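Local coordinates for protein CG11900 (Drosophila melanogaster, PDB 3NQW) that hydrolyses the starvation alarmone ppGpp to GDP and diphosphate as a manganese-dependent HD-family enzyme, at residues A[12-23]-A[60-70]. Residues are numbered along the deposited sequence; the frame is centred on the assembly and turned at random.
With MN (manganese (II) ion), chain C.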
# COMPACT_ATOMS: atom_id res chain seq x y z
N CYS A 12 7.24 -6.32 -2.83
CA CYS A 12 6.91 -6.66 -1.47
C CYS A 12 5.66 -5.90 -1.05
O CYS A 12 4.78 -6.45 -0.37
CB CYS A 12 8.07 -6.32 -0.55
SG CYS A 12 7.66 -6.63 1.18
N LEU A 13 5.58 -4.63 -1.44
CA LEU A 13 4.43 -3.78 -1.13
C LEU A 13 3.21 -4.42 -1.78
O LEU A 13 2.14 -4.53 -1.18
CB LEU A 13 4.61 -2.39 -1.73
CG LEU A 13 3.89 -1.19 -1.12
CD1 LEU A 13 3.47 -0.26 -2.24
CD2 LEU A 13 2.70 -1.63 -0.31
N GLN A 14 3.41 -4.83 -3.03
CA GLN A 14 2.39 -5.48 -3.83
C GLN A 14 1.97 -6.79 -3.19
O GLN A 14 0.79 -7.10 -3.08
CB GLN A 14 2.93 -5.74 -5.23
CG GLN A 14 1.90 -6.23 -6.23
CD GLN A 14 2.46 -6.29 -7.66
OE1 GLN A 14 3.11 -7.27 -8.07
NE2 GLN A 14 2.22 -5.22 -8.42
N TYR A 15 2.96 -7.55 -2.75
CA TYR A 15 2.70 -8.84 -2.14
C TYR A 15 1.92 -8.68 -0.82
O TYR A 15 0.93 -9.37 -0.59
CB TYR A 15 4.02 -9.56 -1.91
CG TYR A 15 3.84 -10.93 -1.34
CD1 TYR A 15 4.38 -11.25 -0.09
CD2 TYR A 15 3.16 -11.92 -2.04
CE1 TYR A 15 4.24 -12.52 0.44
CE2 TYR A 15 3.02 -13.20 -1.52
CZ TYR A 15 3.57 -13.49 -0.28
OH TYR A 15 3.43 -14.75 0.26
N ALA A 16 2.36 -7.76 0.03
CA ALA A 16 1.66 -7.52 1.27
C ALA A 16 0.19 -7.21 0.93
O ALA A 16 -0.73 -7.83 1.45
CB ALA A 16 2.30 -6.35 2.02
N ALA A 17 -0.01 -6.25 0.02
CA ALA A 17 -1.33 -5.81 -0.43
C ALA A 17 -2.23 -6.90 -1.01
O ALA A 17 -3.46 -6.82 -0.94
CB ALA A 17 -1.15 -4.71 -1.48
N PHE A 18 -1.60 -7.92 -1.60
CA PHE A 18 -2.31 -9.03 -2.21
C PHE A 18 -2.78 -10.07 -1.21
O PHE A 18 -3.96 -10.43 -1.18
CB PHE A 18 -1.41 -9.71 -3.23
CG PHE A 18 -2.07 -10.87 -3.90
CD1 PHE A 18 -3.21 -10.67 -4.66
CD2 PHE A 18 -1.58 -12.16 -3.72
CE1 PHE A 18 -3.87 -11.75 -5.24
CE2 PHE A 18 -2.24 -13.25 -4.30
CZ PHE A 18 -3.39 -13.04 -5.06
N LYS A 19 -1.84 -10.55 -0.41
CA LYS A 19 -2.11 -11.57 0.61
C LYS A 19 -3.15 -11.07 1.62
O LYS A 19 -4.00 -11.83 2.09
CB LYS A 19 -0.80 -11.93 1.33
CG LYS A 19 0.34 -12.41 0.42
CD LYS A 19 0.36 -13.92 0.21
CE LYS A 19 -0.71 -14.41 -0.76
NZ LYS A 19 -0.62 -15.88 -1.00
N HIS A 20 -3.09 -9.78 1.96
CA HIS A 20 -4.03 -9.20 2.91
C HIS A 20 -5.36 -8.78 2.25
O HIS A 20 -6.34 -8.58 2.94
CB HIS A 20 -3.41 -7.97 3.60
CG HIS A 20 -2.35 -8.29 4.61
ND1 HIS A 20 -2.63 -8.90 5.82
CD2 HIS A 20 -1.02 -8.05 4.62
CE1 HIS A 20 -1.52 -9.01 6.53
NE2 HIS A 20 -0.53 -8.49 5.82
N ARG A 21 -5.38 -8.66 0.92
CA ARG A 21 -6.56 -8.21 0.18
C ARG A 21 -7.95 -8.44 0.78
O ARG A 21 -8.83 -7.58 0.65
CB ARG A 21 -6.53 -8.77 -1.24
CG ARG A 21 -6.78 -10.26 -1.36
CD ARG A 21 -6.84 -10.66 -2.83
NE ARG A 21 -6.97 -12.10 -3.05
CZ ARG A 21 -6.14 -13.02 -2.56
NH1 ARG A 21 -6.34 -14.31 -2.83
NH2 ARG A 21 -5.12 -12.66 -1.80
N GLN A 22 -8.14 -9.58 1.43
CA GLN A 22 -9.44 -9.94 2.05
C GLN A 22 -9.55 -9.55 3.52
O GLN A 22 -10.66 -9.42 4.06
CB GLN A 22 -9.68 -11.46 1.91
CG GLN A 22 -9.99 -11.95 0.50
CD GLN A 22 -9.88 -13.47 0.36
OE1 GLN A 22 -10.45 -14.22 1.16
NE2 GLN A 22 -9.14 -13.93 -0.65
N GLN A 23 -8.40 -9.35 4.17
CA GLN A 23 -8.36 -9.00 5.58
C GLN A 23 -8.74 -7.56 5.85
O GLN A 23 -8.36 -6.66 5.11
CB GLN A 23 -6.97 -9.29 6.12
CG GLN A 23 -6.85 -9.23 7.62
CD GLN A 23 -5.53 -9.81 8.10
OE1 GLN A 23 -4.47 -9.50 7.55
NE2 GLN A 23 -5.59 -10.64 9.12
N LEU A 60 6.24 -4.18 6.09
CA LEU A 60 5.10 -4.34 5.20
C LEU A 60 4.57 -5.78 5.30
O LEU A 60 3.37 -6.04 5.11
CB LEU A 60 5.51 -4.03 3.75
CG LEU A 60 5.59 -2.54 3.37
CD1 LEU A 60 6.07 -2.36 1.95
CD2 LEU A 60 4.22 -1.92 3.54
N LEU A 61 5.47 -6.70 5.65
CA LEU A 61 5.20 -8.13 5.77
C LEU A 61 5.15 -8.68 7.19
O LEU A 61 5.13 -9.90 7.38
CB LEU A 61 6.26 -8.90 5.00
CG LEU A 61 6.45 -8.57 3.52
CD1 LEU A 61 7.51 -9.49 2.97
CD2 LEU A 61 5.14 -8.74 2.75
N HIS A 62 5.14 -7.80 8.18
CA HIS A 62 5.10 -8.20 9.57
C HIS A 62 3.83 -8.92 10.01
O HIS A 62 3.76 -9.41 11.13
CB HIS A 62 5.31 -6.98 10.45
CG HIS A 62 4.06 -6.18 10.67
ND1 HIS A 62 3.53 -5.96 11.92
CD2 HIS A 62 3.27 -5.51 9.81
CE1 HIS A 62 2.46 -5.20 11.82
NE2 HIS A 62 2.28 -4.91 10.54
N ASP A 63 2.81 -8.99 9.16
CA ASP A 63 1.58 -9.70 9.54
C ASP A 63 1.17 -10.78 8.53
O ASP A 63 0.31 -11.59 8.84
CB ASP A 63 0.41 -8.71 9.78
CG ASP A 63 0.40 -8.11 11.21
OD1 ASP A 63 0.87 -8.77 12.17
OD2 ASP A 63 -0.10 -6.98 11.38
N VAL A 64 1.79 -10.81 7.35
CA VAL A 64 1.43 -11.82 6.35
C VAL A 64 1.67 -13.24 6.82
O VAL A 64 0.75 -14.06 6.86
CB VAL A 64 2.20 -11.68 5.02
CG1 VAL A 64 1.71 -10.47 4.27
CG2 VAL A 64 3.69 -11.61 5.27
N VAL A 65 2.91 -13.56 7.18
CA VAL A 65 3.21 -14.91 7.59
C VAL A 65 2.32 -15.40 8.73
O VAL A 65 2.12 -16.61 8.89
CB VAL A 65 4.69 -15.05 8.01
CG1 VAL A 65 4.99 -16.51 8.30
CG2 VAL A 65 5.60 -14.53 6.90
N GLU A 66 1.76 -14.46 9.49
CA GLU A 66 0.91 -14.80 10.63
C GLU A 66 -0.60 -14.73 10.36
O GLU A 66 -1.35 -15.53 10.91
CB GLU A 66 1.24 -13.90 11.84
CG GLU A 66 0.97 -14.57 13.19
CD GLU A 66 0.63 -13.62 14.33
OE1 GLU A 66 0.00 -14.09 15.31
OE2 GLU A 66 0.99 -12.41 14.27
N ASP A 67 -1.05 -13.78 9.55
CA ASP A 67 -2.48 -13.66 9.29
C ASP A 67 -2.92 -14.26 7.97
O ASP A 67 -3.95 -14.92 7.90
CB ASP A 67 -2.91 -12.19 9.34
CG ASP A 67 -2.54 -11.50 10.64
OD1 ASP A 67 -2.83 -12.06 11.72
OD2 ASP A 67 -1.96 -10.39 10.57
N THR A 68 -2.15 -14.01 6.91
CA THR A 68 -2.46 -14.53 5.58
C THR A 68 -1.99 -15.98 5.41
O THR A 68 -1.55 -16.63 6.36
CB THR A 68 -1.78 -13.68 4.49
OG1 THR A 68 -0.35 -13.79 4.61
CG2 THR A 68 -2.17 -12.22 4.63
N ASP A 69 -2.11 -16.50 4.18
CA ASP A 69 -1.69 -17.86 3.89
C ASP A 69 -0.27 -17.88 3.31
O ASP A 69 0.07 -18.75 2.53
CB ASP A 69 -2.68 -18.56 2.94
CG ASP A 69 -2.62 -18.03 1.51
OD1 ASP A 69 -3.07 -16.88 1.27
OD2 ASP A 69 -2.14 -18.78 0.62
N ALA A 70 0.54 -16.91 3.71
CA ALA A 70 1.92 -16.83 3.25
C ALA A 70 2.82 -17.57 4.25
O ALA A 70 2.41 -17.84 5.39
CB ALA A 70 2.34 -15.38 3.12
MN MN C . 0.39 -5.59 13.07
O HOH W 1 2.05 -8.12 6.56
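At the histidine-aspartate motif of this HD-domain hydrolase, H20, near the C-terminal end of helix 7-19, packs on segment 60-70, which carries the metal ligand D63: the ring meets D63 CB at its edge through CE1, and V64 CG1 lies near NE2. With CG anti to the carbonyl carbon (chi1 -73°), the ring end comes nearer segment 60-70 than the direction of CB alone would suggest. ND1 donates to Q23 OE1 at 2.6 Å, nearly in the ring plane and with a C=O...N angle of 165°, which fixes the rotation of the ring. NE2 meets a water at 2.7 Å, also in the ring plane. That water donates to L60 O at 2.9 Å and accepts from D63 N at 2.8 Å, so one molecule ties the histidine to the backbone on both sides of H62. T68 CG2 sits over one face of the imidazole, 3.8 Å from its centroid and 22° off the normal, a CH-pi contact; the ring of Y33 also meets it, nearly parallel. A leucine in place of H20 would probably leave the water without its imidazole partner and Q23 OE1 without its donor, freeing that amide to turn. Q23 NE2 approaches CB of D67, which with E66 is an inferred nucleophile. Toward the start of the helix the contact becomes apolar: the SG of C12 and CB of A16 meet the branches of L61, and L13 CG lies 3.9 Å from L60 CD1. At the outer end, K19 bends at chi2 and chi3 to run its CD past A70 CB, and its NZ forms a weak salt bridge with D69 OD1 at 3.5 Å. D63 OD2 coordinates the manganese, which H36 and D123 also bind, at 2.2 Å and is hydrogen-bonded to Y33 OH.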